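Local coordinates for protein diaminopimelate decarboxylase (Phaeodactylum tricornutum, PDB 7JPJ) that probably catalyses the pyridoxal-phosphate-dependent decarboxylation of diaminopimelate that yields lysine, working as an obligate dimer, at residues D42-F47 and T250-I255; N49-T54 and G271-M276; E108-L113 and E129-H134; P148-G153 and T202-G207; G194-R199 and F227-T232. All blocks are in the same frame, centred on the assembly; numbering follows the deposited sequence.

Contact 1 of 5, residues D42-F47 and T250-I255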
# COMPACT_ATOMS: atom_id res chain seq x y z
N ASP A 42 20.54 -21.66 3.90
CA ASP A 42 21.64 -22.32 4.60
C ASP A 42 22.08 -21.51 5.82
O ASP A 42 22.38 -22.09 6.87
CB ASP A 42 22.82 -22.52 3.64
CG ASP A 42 22.72 -23.82 2.87
OD1 ASP A 42 21.85 -24.65 3.20
OD2 ASP A 42 23.52 -24.01 1.92
N ALA A 43 22.11 -20.18 5.70
CA ALA A 43 22.51 -19.36 6.84
C ALA A 43 21.54 -19.49 8.00
O ALA A 43 21.95 -19.40 9.16
CB ALA A 43 22.63 -17.90 6.41
N CYS A 44 20.25 -19.70 7.72
CA CYS A 44 19.28 -19.85 8.79
C CYS A 44 19.29 -21.25 9.37
O CYS A 44 19.19 -21.42 10.59
CB CYS A 44 17.88 -19.49 8.29
SG CYS A 44 17.68 -17.75 7.84
N LEU A 45 19.43 -22.27 8.52
CA LEU A 45 19.54 -23.64 9.01
C LEU A 45 20.81 -23.88 9.81
O LEU A 45 20.92 -24.91 10.49
CB LEU A 45 19.48 -24.62 7.83
CG LEU A 45 18.12 -24.76 7.16
CD1 LEU A 45 18.27 -25.36 5.77
CD2 LEU A 45 17.18 -25.59 8.01
N ALA A 46 21.78 -22.96 9.75
CA ALA A 46 23.00 -23.03 10.53
C ALA A 46 22.94 -22.20 11.80
O ALA A 46 23.98 -21.91 12.41
CB ALA A 46 24.19 -22.60 9.67
N PHE A 47 21.74 -21.80 12.22
CA PHE A 47 21.58 -20.98 13.42
C PHE A 47 22.02 -21.78 14.64
O PHE A 47 21.63 -22.94 14.80
CB PHE A 47 20.12 -20.55 13.56
CG PHE A 47 19.92 -19.38 14.49
CD1 PHE A 47 19.79 -19.57 15.85
CD2 PHE A 47 19.85 -18.09 13.99
CE1 PHE A 47 19.61 -18.50 16.71
CE2 PHE A 47 19.66 -17.01 14.83
CZ PHE A 47 19.54 -17.21 16.20
N THR A 250 22.49 -8.71 10.28
CA THR A 250 22.67 -9.51 11.49
C THR A 250 23.52 -10.74 11.21
O THR A 250 23.28 -11.47 10.24
CB THR A 250 21.31 -9.93 12.05
OG1 THR A 250 20.46 -8.78 12.19
CG2 THR A 250 21.48 -10.60 13.40
N ASP A 251 24.52 -10.96 12.05
CA ASP A 251 25.35 -12.16 11.99
C ASP A 251 24.68 -13.23 12.85
O ASP A 251 24.71 -13.15 14.08
CB ASP A 251 26.77 -11.88 12.47
CG ASP A 251 27.77 -12.92 12.00
OD1 ASP A 251 27.35 -14.06 11.70
OD2 ASP A 251 28.97 -12.60 11.94
N LEU A 252 24.07 -14.23 12.20
CA LEU A 252 23.32 -15.24 12.93
C LEU A 252 24.22 -16.09 13.82
O LEU A 252 23.76 -16.63 14.83
CB LEU A 252 22.55 -16.13 11.95
CG LEU A 252 21.49 -15.41 11.11
CD1 LEU A 252 20.65 -16.41 10.34
CD2 LEU A 252 20.62 -14.53 11.99
N GLN A 253 25.50 -16.23 13.46
CA GLN A 253 26.40 -17.00 14.31
C GLN A 253 26.77 -16.22 15.56
O GLN A 253 26.94 -16.81 16.64
CB GLN A 253 27.66 -17.38 13.52
CG GLN A 253 27.39 -18.25 12.31
CD GLN A 253 26.80 -19.60 12.68
OE1 GLN A 253 27.10 -20.15 13.74
NE2 GLN A 253 25.96 -20.14 11.80
N LYS A 254 26.90 -14.90 15.46
CA LYS A 254 27.33 -14.10 16.61
C LYS A 254 26.20 -13.92 17.62
O LYS A 254 26.45 -13.97 18.83
CB LYS A 254 27.86 -12.74 16.13
CG LYS A 254 29.22 -12.83 15.49
CD LYS A 254 29.70 -11.48 14.97
CE LYS A 254 31.13 -11.59 14.46
NZ LYS A 254 31.31 -12.83 13.66
N ILE A 255 24.97 -13.68 17.15
CA ILE A 255 23.86 -13.54 18.08
C ILE A 255 23.26 -14.88 18.47
O ILE A 255 22.53 -14.97 19.46
CB ILE A 255 22.76 -12.63 17.51
CG1 ILE A 255 22.03 -13.34 16.36
CG2 ILE A 255 23.34 -11.30 17.05
CD1 ILE A 255 20.64 -12.83 16.11
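Leu252 reaches from the first turn of helix 252-270 into the angle between the end of helix 34-45 and the ring of Phe47, and this is the tight half of the contact. With CG anti to the carbonyl carbon (chi1 -62°), the forked end lies across the neighbouring segment. CD1 goes to the helix, 3.5 Å from Ala43 O and 4.1 Å from Cys44 SG. CD2 goes to the ring instead, 3.9 Å from Phe47 CE2. The two side chains cross at about a right angle, and the carbonyl oxygen of Leu252 sits above one ring face, shifted toward the rim. Ile255 adds its CD1 at 4.5 Å from Phe47 CE2. Tyr283 touches both Cys44 and Leu252 from helix 282-285, so the apolar part has a third wall.

The other half is looser and faces solvent. Gln253 starts out away from helix 34-45, but its chain bends at chi2 (-63°) and brings the amide back. There NE2 donates to Ala46 O at 2.7 Å, a moderately bent bond (145° at the hydrogen) that arrives from above the carbonyl plane. Ala46 CB lies alongside the same nitrogen. Asp251, the N-cap of helix 252-270, has OD1 in a weak capping bond to Gln253 N.

Helix 34-45 and the start of helix 252-270, which leads to the last strand, thus lie side by side in the outer layer of the TIM barrel of the pyridoxal-binding domain, next to the pairing of strands 53-58 and 275-278.

Contact 2 of 5, residues N49-T54 and G271-M276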
# COMPACT_ATOMS: atom_id res chain seq x y z
N ASN A 49 22.01 -23.58 17.96
CA ASN A 49 20.94 -24.08 18.82
C ASN A 49 21.52 -25.08 19.81
O ASN A 49 22.54 -25.72 19.55
CB ASN A 49 19.82 -24.74 18.00
CG ASN A 49 20.28 -25.97 17.26
OD1 ASN A 49 19.93 -27.09 17.62
ND2 ASN A 49 21.06 -25.78 16.20
N ALA A 50 20.85 -25.20 20.96
CA ALA A 50 21.32 -26.09 22.01
C ALA A 50 20.75 -27.50 21.88
O ALA A 50 21.50 -28.48 21.92
CB ALA A 50 20.98 -25.50 23.39
N TYR A 51 19.43 -27.61 21.72
CA TYR A 51 18.76 -28.91 21.74
C TYR A 51 17.81 -29.08 20.55
O TYR A 51 16.84 -29.83 20.64
CB TYR A 51 18.01 -29.10 23.05
CG TYR A 51 18.85 -28.76 24.27
CD1 TYR A 51 19.88 -29.60 24.68
CD2 TYR A 51 18.60 -27.61 25.00
CE1 TYR A 51 20.65 -29.29 25.78
CE2 TYR A 51 19.37 -27.29 26.11
CZ TYR A 51 20.39 -28.14 26.49
OH TYR A 51 21.16 -27.84 27.59
N GLY A 52 18.07 -28.38 19.45
CA GLY A 52 17.23 -28.52 18.27
C GLY A 52 16.70 -27.22 17.72
O GLY A 52 16.33 -26.32 18.49
N LEU A 53 16.64 -27.11 16.40
CA LEU A 53 16.23 -25.88 15.72
C LEU A 53 15.20 -26.19 14.65
O LEU A 53 15.27 -27.22 13.98
CB LEU A 53 17.44 -25.18 15.09
CG LEU A 53 17.16 -24.08 14.06
CD1 LEU A 53 16.70 -22.80 14.75
CD2 LEU A 53 18.37 -23.82 13.18
N THR A 54 14.23 -25.28 14.50
CA THR A 54 13.28 -25.30 13.39
C THR A 54 13.21 -23.90 12.80
O THR A 54 13.03 -22.93 13.54
CB THR A 54 11.89 -25.74 13.84
OG1 THR A 54 11.98 -27.00 14.52
CG2 THR A 54 10.96 -25.88 12.64
N GLY A 271 16.14 -28.17 34.04
CA GLY A 271 16.23 -29.56 33.65
C GLY A 271 15.47 -29.93 32.41
O GLY A 271 15.23 -31.12 32.18
N ARG A 272 15.06 -28.96 31.60
CA ARG A 272 14.29 -29.21 30.39
C ARG A 272 15.06 -28.68 29.18
O ARG A 272 15.47 -27.52 29.16
CB ARG A 272 12.91 -28.55 30.48
CG ARG A 272 11.96 -29.22 31.45
CD ARG A 272 10.93 -28.24 31.99
NE ARG A 272 10.28 -27.49 30.93
CZ ARG A 272 9.55 -26.40 31.13
NH1 ARG A 272 9.38 -25.92 32.35
NH2 ARG A 272 8.99 -25.77 30.10
N GLU A 273 15.24 -29.54 28.19
CA GLU A 273 15.93 -29.18 26.95
C GLU A 273 14.88 -28.83 25.90
O GLU A 273 14.14 -29.70 25.44
CB GLU A 273 16.84 -30.32 26.50
CG GLU A 273 17.88 -30.71 27.54
CD GLU A 273 18.78 -31.84 27.08
OE1 GLU A 273 18.65 -32.29 25.92
OE2 GLU A 273 19.63 -32.29 27.89
N LEU A 274 14.82 -27.55 25.54
CA LEU A 274 13.73 -27.02 24.72
C LEU A 274 14.14 -26.91 23.26
O LEU A 274 15.26 -26.51 22.95
CB LEU A 274 13.28 -25.65 25.23
CG LEU A 274 12.68 -25.55 26.63
CD1 LEU A 274 12.33 -24.10 26.95
CD2 LEU A 274 11.45 -26.43 26.77
N GLN A 275 13.21 -27.26 22.38
CA GLN A 275 13.38 -26.99 20.96
C GLN A 275 13.25 -25.50 20.68
O GLN A 275 12.41 -24.81 21.28
CB GLN A 275 12.34 -27.77 20.15
CG GLN A 275 12.35 -27.46 18.66
CD GLN A 275 13.17 -28.46 17.88
OE1 GLN A 275 14.08 -29.09 18.42
NE2 GLN A 275 12.86 -28.61 16.59
N MET A 276 14.09 -24.98 19.78
CA MET A 276 14.06 -23.58 19.40
C MET A 276 13.45 -23.41 18.02
O MET A 276 13.59 -24.27 17.14
CB MET A 276 15.46 -22.96 19.41
CG MET A 276 15.45 -21.44 19.51
SD MET A 276 17.05 -20.65 19.24
CE MET A 276 17.88 -21.89 18.25
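Leu53 and Met276 form a parallel beta bridge at the seam of the TIM barrel, where the first strand, 53-58, lies beside the last, 275-278. Two backbone bonds hold the seam: Met276 N to Gly52 O at 2.9 Å, nearly straight (165°), and Thr54 N to Met276 O, also 2.9 Å and more bent. On the face that carries Leu53 and Met276, the thioether end turns back so that Met276 CE lies 3.8 Å from Leu53 CD1 and 3.5 Å from Asn49 CB.

Gln275 bends at chi2 and runs across to the first strand, where NE2 donates to Thr54 OG1 at 2.8 Å. Its other amide atom, OE1, lies 3.2 Å from Gly52 CA, in the place a side chain there would need.

Before the strands begin, Tyr51 and Glu273 stack. Glu273 CB sits over one face of the Tyr51 ring, 3.5 Å from its centroid, and the extended chain carries the carboxylate on over the CD1 and CE1 side, its plane 17° from the ring's. Ala50 CB lies on the opposite face. An alanine in place of Tyr51 would probably leave the arm of Glu273 without its platform and its carboxylate free to swing.

A carboxylate is unlikely to be attracted electrostatically to an aromatic face, so the hold on Glu273 is probably dispersive and comes mainly from CB and CG; register is instead set by the two backbone bonds, with the Gln275 amide an added side-chain tie to Thr54.

Contact 3 of 5, residues E108-L113 and E129-H134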
# COMPACT_ATOMS: atom_id res chain seq x y z
N GLU A 108 -12.81 -18.17 11.05
CA GLU A 108 -13.98 -18.90 11.51
C GLU A 108 -13.84 -20.40 11.29
O GLU A 108 -14.59 -21.17 11.90
CB GLU A 108 -15.24 -18.39 10.81
CG GLU A 108 -16.54 -18.67 11.58
CD GLU A 108 -17.76 -18.76 10.68
OE1 GLU A 108 -18.00 -19.84 10.09
OE2 GLU A 108 -18.50 -17.75 10.56
N ASP A 109 -12.90 -20.84 10.45
CA ASP A 109 -12.67 -22.25 10.18
C ASP A 109 -11.35 -22.74 10.77
O ASP A 109 -10.68 -23.60 10.20
CB ASP A 109 -12.71 -22.52 8.68
CG ASP A 109 -11.57 -21.85 7.93
OD1 ASP A 109 -11.16 -20.74 8.35
OD2 ASP A 109 -11.09 -22.42 6.93
N PHE A 110 -10.97 -22.20 11.93
CA PHE A 110 -9.70 -22.59 12.54
C PHE A 110 -9.71 -24.06 12.96
O PHE A 110 -8.69 -24.75 12.86
CB PHE A 110 -9.39 -21.69 13.74
CG PHE A 110 -10.21 -21.99 14.95
CD1 PHE A 110 -11.48 -21.46 15.10
CD2 PHE A 110 -9.72 -22.82 15.96
CE1 PHE A 110 -12.24 -21.73 16.21
CE2 PHE A 110 -10.49 -23.10 17.08
CZ PHE A 110 -11.75 -22.55 17.20
N ALA A 111 -10.86 -24.55 13.42
CA ALA A 111 -10.95 -25.94 13.86
C ALA A 111 -10.65 -26.91 12.72
O ALA A 111 -10.01 -27.95 12.93
CB ALA A 111 -12.33 -26.22 14.45
N ALA A 112 -11.10 -26.58 11.51
CA ALA A 112 -10.79 -27.43 10.36
C ALA A 112 -9.29 -27.49 10.11
O ALA A 112 -8.74 -28.55 9.81
CB ALA A 112 -11.53 -26.92 9.13
N LEU A 113 -8.61 -26.35 10.23
CA LEU A 113 -7.17 -26.32 10.02
C LEU A 113 -6.43 -27.10 11.11
O LEU A 113 -5.50 -27.86 10.81
CB LEU A 113 -6.68 -24.87 9.97
CG LEU A 113 -7.40 -23.94 8.98
CD1 LEU A 113 -6.89 -22.52 9.10
CD2 LEU A 113 -7.26 -24.45 7.56
N GLU A 129 -9.68 -19.03 24.44
CA GLU A 129 -10.98 -19.49 24.92
C GLU A 129 -11.78 -20.15 23.80
O GLU A 129 -12.45 -21.16 24.03
CB GLU A 129 -11.75 -18.32 25.53
CG GLU A 129 -11.21 -17.87 26.88
CD GLU A 129 -11.90 -16.61 27.38
OE1 GLU A 129 -12.51 -15.90 26.56
OE2 GLU A 129 -11.83 -16.35 28.60
N ARG A 130 -11.74 -19.58 22.59
CA ARG A 130 -12.42 -20.21 21.46
C ARG A 130 -11.81 -21.57 21.15
O ARG A 130 -12.53 -22.53 20.84
CB ARG A 130 -12.35 -19.29 20.24
CG ARG A 130 -13.16 -18.01 20.38
CD ARG A 130 -13.01 -17.12 19.15
NE ARG A 130 -13.55 -17.77 17.95
CZ ARG A 130 -13.38 -17.32 16.72
NH1 ARG A 130 -12.68 -16.21 16.50
NH2 ARG A 130 -13.91 -17.98 15.69
N PHE A 131 -10.48 -21.68 21.23
CA PHE A 131 -9.83 -22.97 21.05
C PHE A 131 -10.23 -23.95 22.15
O PHE A 131 -10.55 -25.11 21.88
CB PHE A 131 -8.31 -22.78 21.02
CG PHE A 131 -7.55 -24.02 20.64
CD1 PHE A 131 -7.27 -24.30 19.31
CD2 PHE A 131 -7.09 -24.90 21.61
CE1 PHE A 131 -6.56 -25.43 18.96
CE2 PHE A 131 -6.38 -26.03 21.26
CZ PHE A 131 -6.12 -26.29 19.93
N GLY A 132 -10.23 -23.48 23.40
CA GLY A 132 -10.58 -24.35 24.51
C GLY A 132 -12.04 -24.77 24.51
O GLY A 132 -12.37 -25.89 24.89
N GLU A 133 -12.93 -23.86 24.08
CA GLU A 133 -14.34 -24.21 23.97
C GLU A 133 -14.56 -25.36 23.00
O GLU A 133 -15.42 -26.22 23.22
CB GLU A 133 -15.16 -22.99 23.53
CG GLU A 133 -15.48 -22.00 24.64
CD GLU A 133 -16.20 -20.75 24.14
OE1 GLU A 133 -16.54 -19.88 24.98
OE2 GLU A 133 -16.44 -20.63 22.92
N HIS A 134 -13.77 -25.40 21.92
CA HIS A 134 -13.97 -26.41 20.89
C HIS A 134 -13.29 -27.73 21.23
O HIS A 134 -13.76 -28.79 20.81
CB HIS A 134 -13.47 -25.89 19.55
CG HIS A 134 -13.93 -26.69 18.37
ND1 HIS A 134 -13.23 -27.78 17.89
CD2 HIS A 134 -15.02 -26.56 17.58
CE1 HIS A 134 -13.87 -28.29 16.86
NE2 HIS A 134 -14.96 -27.57 16.64
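Ala111 and His134 mark the nearest backbone approach, their CA atoms 7.7 Å apart, with segment 108-113 opening helix 110-116 and segment 129-134 ending helix 125-134. Between them Phe110 does most of the filling. Its CG stands between the backbone N and the carbonyl carbon (chi1 75°), which sends the ring across to the other helix. There CZ comes 3.7 Å from Arg130 O, and CE2 is 4.0 Å from Phe131 CA and 4.1 Å from Phe131 CD1. Helices 110-116 and 125-134 are successive outer helices of the TIM barrel that flank strand 119-122 in the chain, one before it and one after. Arg130 bends at chi3 and carries its guanidinium past the ring, NH2 4.1 Å from Phe110 CE1 and the two planes 82° apart, close to perpendicular. With an alanine instead of Phe110, a gap would probably open between the helices, and the Phe131 ring would lose a neighbour. Farther along, Ala111 CB sits over one face of the His134 imidazole, 3.7 Å from its centroid, in a CH-pi contact; Tyr135 touches the same alanine. Asp109, at the N-cap position, makes its salt bridge with Arg87 of helix 83-91.

Contact 4 of 5, residues P148-G153 and T202-G207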
# COMPACT_ATOMS: atom_id res chain seq x y z
N PRO A 148 5.86 -9.93 26.23
CA PRO A 148 6.68 -9.98 27.45
C PRO A 148 6.65 -8.72 28.29
O PRO A 148 7.28 -8.69 29.35
CB PRO A 148 8.10 -10.24 26.91
CG PRO A 148 7.91 -10.69 25.49
CD PRO A 148 6.68 -10.00 25.01
N GLY A 149 5.95 -7.67 27.86
CA GLY A 149 5.96 -6.41 28.55
C GLY A 149 6.99 -5.43 28.04
O GLY A 149 7.08 -4.31 28.57
N VAL A 150 7.78 -5.81 27.03
CA VAL A 150 8.80 -4.94 26.47
C VAL A 150 8.87 -5.22 24.98
O VAL A 150 8.50 -6.30 24.51
CB VAL A 150 10.17 -5.16 27.17
CG1 VAL A 150 10.76 -6.50 26.78
CG2 VAL A 150 11.12 -4.01 26.87
N GLY A 151 9.33 -4.22 24.22
CA GLY A 151 9.41 -4.37 22.78
C GLY A 151 10.80 -4.14 22.23
O GLY A 151 11.79 -4.48 22.88
N SER A 152 10.87 -3.65 21.01
CA SER A 152 12.16 -3.38 20.34
C SER A 152 12.72 -2.04 20.83
O SER A 152 12.13 -1.01 20.51
CB SER A 152 11.94 -3.40 18.87
OG SER A 152 11.53 -4.68 18.45
N GLY A 153 13.80 -2.07 21.61
CA GLY A 153 14.40 -0.83 22.15
C GLY A 153 14.57 -0.85 23.66
O GLY A 153 15.19 0.08 24.17
N THR A 202 7.30 -15.79 21.06
CA THR A 202 7.66 -14.41 21.33
C THR A 202 8.18 -13.78 20.04
O THR A 202 8.54 -14.48 19.09
CB THR A 202 8.73 -14.32 22.43
OG1 THR A 202 8.82 -12.97 22.90
CG2 THR A 202 10.08 -14.73 21.89
N HIS A 203 8.19 -12.45 20.00
CA HIS A 203 8.65 -11.73 18.82
C HIS A 203 8.99 -10.29 19.17
O HIS A 203 8.23 -9.37 18.87
CB HIS A 203 7.58 -11.77 17.72
CG HIS A 203 8.01 -11.17 16.42
ND1 HIS A 203 8.95 -11.76 15.60
CD2 HIS A 203 7.64 -10.02 15.80
CE1 HIS A 203 9.13 -11.00 14.53
NE2 HIS A 203 8.35 -9.95 14.63
N ILE A 204 10.14 -10.09 19.82
CA ILE A 204 10.55 -8.75 20.25
C ILE A 204 12.02 -8.52 19.93
O ILE A 204 12.63 -7.58 20.44
CB ILE A 204 10.29 -8.54 21.75
CG1 ILE A 204 11.10 -9.54 22.58
CG2 ILE A 204 8.80 -8.64 22.07
CD1 ILE A 204 11.30 -9.12 24.02
N GLY A 205 12.59 -9.38 19.08
CA GLY A 205 14.00 -9.23 18.73
C GLY A 205 14.21 -8.22 17.61
O GLY A 205 13.39 -8.09 16.70
N SER A 206 15.33 -7.51 17.69
CA SER A 206 15.67 -6.50 16.69
C SER A 206 17.16 -6.21 16.79
O SER A 206 17.82 -6.52 17.79
CB SER A 206 14.86 -5.21 16.89
OG SER A 206 15.29 -4.51 18.05
N GLY A 207 17.69 -5.60 15.73
CA GLY A 207 19.09 -5.24 15.70
C GLY A 207 20.01 -6.45 15.51
O GLY A 207 19.58 -7.57 15.25
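Ile204 meets Pro148 and Val150 with both of its branches, and its first torsion explains how: CG1 stands between the backbone N and the carbonyl carbon (chi1 61°), and CG2 is anti to the carbonyl carbon. Val150 answers with CG1 in the equivalent position (chi1 71°), and the two side chains cross at about a right angle. The segments are the loops that leave strands 141-147 and 196-201 at the C-terminal end of the TIM barrel, the end where barrel enzymes carry their active sites; a bound D-lysine lies about 9 Å from the side chain of Ser206.

The loops run nearly the same way, 18° apart, yet no hydrogen bond joins them. Apolar contacts do the work. Ile204 CD1 lies 3.8 Å from Val150 CG1, while Ile204 CG2 is 3.9 Å from Pro148 CD as the two side chains slide past each other in opposite directions. Val216, on helix 210-222, packs on Ile204 as well. Polar groups find partners outside the pair: Ser152 N donates to Asn166 OD1, and Thr202 OG1 has a weak hydrogen bond with Ser220 OG.

Toward the far end of the loops, Ser152 lies alongside Ser206, with CB 3.6 Å from Ser206 OG. At the opposite end the proline ring meets Thr202, Pro148 CG being 3.6 Å from its OG1.

Contact 5 of 5, residues G194-R199 and F227-T232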
# COMPACT_ATOMS: atom_id res chain seq x y z
N GLY A 194 -8.87 -27.99 30.03
CA GLY A 194 -7.96 -29.12 30.00
C GLY A 194 -6.92 -29.05 28.92
O GLY A 194 -6.46 -30.09 28.44
N LEU A 195 -6.53 -27.84 28.51
CA LEU A 195 -5.55 -27.67 27.45
C LEU A 195 -4.17 -28.13 27.91
O LEU A 195 -3.91 -28.37 29.09
CB LEU A 195 -5.49 -26.21 27.02
CG LEU A 195 -6.76 -25.60 26.43
CD1 LEU A 195 -6.52 -24.15 26.06
CD2 LEU A 195 -7.21 -26.40 25.22
N GLU A 196 -3.27 -28.26 26.94
CA GLU A 196 -1.87 -28.57 27.19
C GLU A 196 -1.01 -27.57 26.42
O GLU A 196 -1.02 -27.58 25.18
CB GLU A 196 -1.53 -30.00 26.79
CG GLU A 196 -0.06 -30.36 27.00
CD GLU A 196 0.15 -31.85 27.18
OE1 GLU A 196 0.97 -32.43 26.43
OE2 GLU A 196 -0.49 -32.45 28.07
N VAL A 197 -0.29 -26.72 27.14
CA VAL A 197 0.56 -25.71 26.51
C VAL A 197 1.90 -26.37 26.17
O VAL A 197 2.67 -26.74 27.06
CB VAL A 197 0.76 -24.50 27.43
CG1 VAL A 197 1.48 -23.39 26.69
CG2 VAL A 197 -0.57 -24.02 27.96
N GLU A 198 2.17 -26.52 24.87
CA GLU A 198 3.38 -27.18 24.41
C GLU A 198 4.43 -26.22 23.87
O GLU A 198 5.58 -26.64 23.69
CB GLU A 198 3.04 -28.21 23.32
CG GLU A 198 2.67 -27.61 21.98
CD GLU A 198 2.55 -28.64 20.87
OE1 GLU A 198 2.82 -29.83 21.12
OE2 GLU A 198 2.19 -28.26 19.73
N ARG A 199 4.07 -24.96 23.61
CA ARG A 199 4.96 -24.06 22.90
C ARG A 199 4.65 -22.62 23.27
O ARG A 199 3.48 -22.23 23.35
CB ARG A 199 4.84 -24.27 21.38
CG ARG A 199 5.50 -23.21 20.52
CD ARG A 199 5.28 -23.50 19.04
NE ARG A 199 3.87 -23.48 18.68
CZ ARG A 199 3.12 -24.56 18.50
NH1 ARG A 199 3.65 -25.77 18.66
NH2 ARG A 199 1.84 -24.44 18.18
N PHE A 227 4.42 -22.95 32.34
CA PHE A 227 3.76 -24.15 31.85
C PHE A 227 4.78 -25.26 31.66
O PHE A 227 5.52 -25.25 30.66
CB PHE A 227 3.02 -23.86 30.54
CG PHE A 227 2.14 -22.65 30.61
CD1 PHE A 227 0.90 -22.71 31.23
CD2 PHE A 227 2.56 -21.44 30.08
CE1 PHE A 227 0.08 -21.60 31.31
CE2 PHE A 227 1.75 -20.32 30.16
CZ PHE A 227 0.51 -20.40 30.77
N PRO A 228 4.88 -26.22 32.58
CA PRO A 228 5.94 -27.24 32.47
C PRO A 228 5.80 -28.15 31.26
O PRO A 228 6.77 -28.84 30.92
CB PRO A 228 5.79 -28.04 33.78
CG PRO A 228 4.99 -27.15 34.70
CD PRO A 228 4.08 -26.38 33.80
N THR A 229 4.65 -28.16 30.60
CA THR A 229 4.45 -29.00 29.42
C THR A 229 5.06 -28.42 28.16
O THR A 229 5.05 -29.10 27.12
CB THR A 229 2.95 -29.24 29.20
OG1 THR A 229 2.25 -27.99 29.29
CG2 THR A 229 2.40 -30.20 30.24
N VAL A 230 5.59 -27.19 28.20
CA VAL A 230 6.16 -26.57 27.01
C VAL A 230 7.45 -27.28 26.63
O VAL A 230 8.32 -27.53 27.47
CB VAL A 230 6.39 -25.07 27.25
CG1 VAL A 230 7.16 -24.46 26.09
CG2 VAL A 230 5.08 -24.34 27.46
N LYS A 231 7.58 -27.60 25.34
CA LYS A 231 8.78 -28.22 24.82
C LYS A 231 9.44 -27.43 23.70
O LYS A 231 10.53 -27.81 23.25
CB LYS A 231 8.47 -29.64 24.31
CG LYS A 231 7.96 -30.57 25.40
CD LYS A 231 7.38 -31.85 24.81
CE LYS A 231 7.02 -32.84 25.90
NZ LYS A 231 7.65 -34.17 25.67
N THR A 232 8.83 -26.33 23.25
CA THR A 232 9.34 -25.55 22.13
C THR A 232 9.24 -24.06 22.46
O THR A 232 8.25 -23.61 23.04
CB THR A 232 8.56 -25.84 20.84
OG1 THR A 232 8.73 -27.22 20.49
CG2 THR A 232 9.06 -24.98 19.70
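Thr229 OG1 donates to Val197 O at 2.6 Å, and one residue further on Glu198 O takes two donors at once. Lys231 N reaches it at 2.8 Å from above the carbonyl plane, while Thr232 N comes in that plane at a longer 3.3 Å. One oxygen thus holds two successive amides just as the parallel bridge of Arg199 with Thr232 begins.

Apolar groups pack beside these bonds. Val197 has CG1 anti to the backbone N (chi1 -172°), which leaves CG2 over one face of the Phe227 ring, 3.8 Å from CD1 and shifted toward the rim. The other methyl, Val197 CG1, lies 3.8 Å from Val230 CG2, the two valines side by side and pointing the same way. The side chains of Arg199 and Thr232 also lie side by side with a common direction, Arg199 CG 4.0 Å from Thr232 CB.

The type I turn from Phe227 to Val230, closed by Val230 N to Phe227 O at 3.1 Å, brings Phe227 and Thr229 to the strand. Further out, Arg199 NH1 forms a salt bridge with Glu198 OE2 (3.1 Å), and its NE is bonded to Asn121 OD1, so the guanidinium has two anchors.

Strand 196-201 lies between strands 141-147 and 232-234 of the barrel: Glu196 and Glu198 bond through their backbones to the former, Val190 of helix 185-192 packs on Val197, and Pro187 of that helix rests on Phe227.

All five contacts belong to the pyridoxal-binding barrel and are partly buried, but contact 4 has no exposed touching residue, whereas contacts 1 and 3 each have two. Contacts 2 and 5 reach the same parallel sheet and join through Gln275 N and Lys231 O, probably hydrogen-bonded; there backbone bonds fix the pairing and side chains add to it. Contacts 1 and 3, in the outer helical layer, rely on phenylalanine packing. Contact 1 sits against contact 2 where Phe47 meets Leu53 and Met276, and contact 3 touches contact 5 through Phe131 and Leu195. Contact 4, apolar and without cross bonds, touches contact 1 where Gly207 meets Thr250; its segment 202-207 follows 194-199 in the chain.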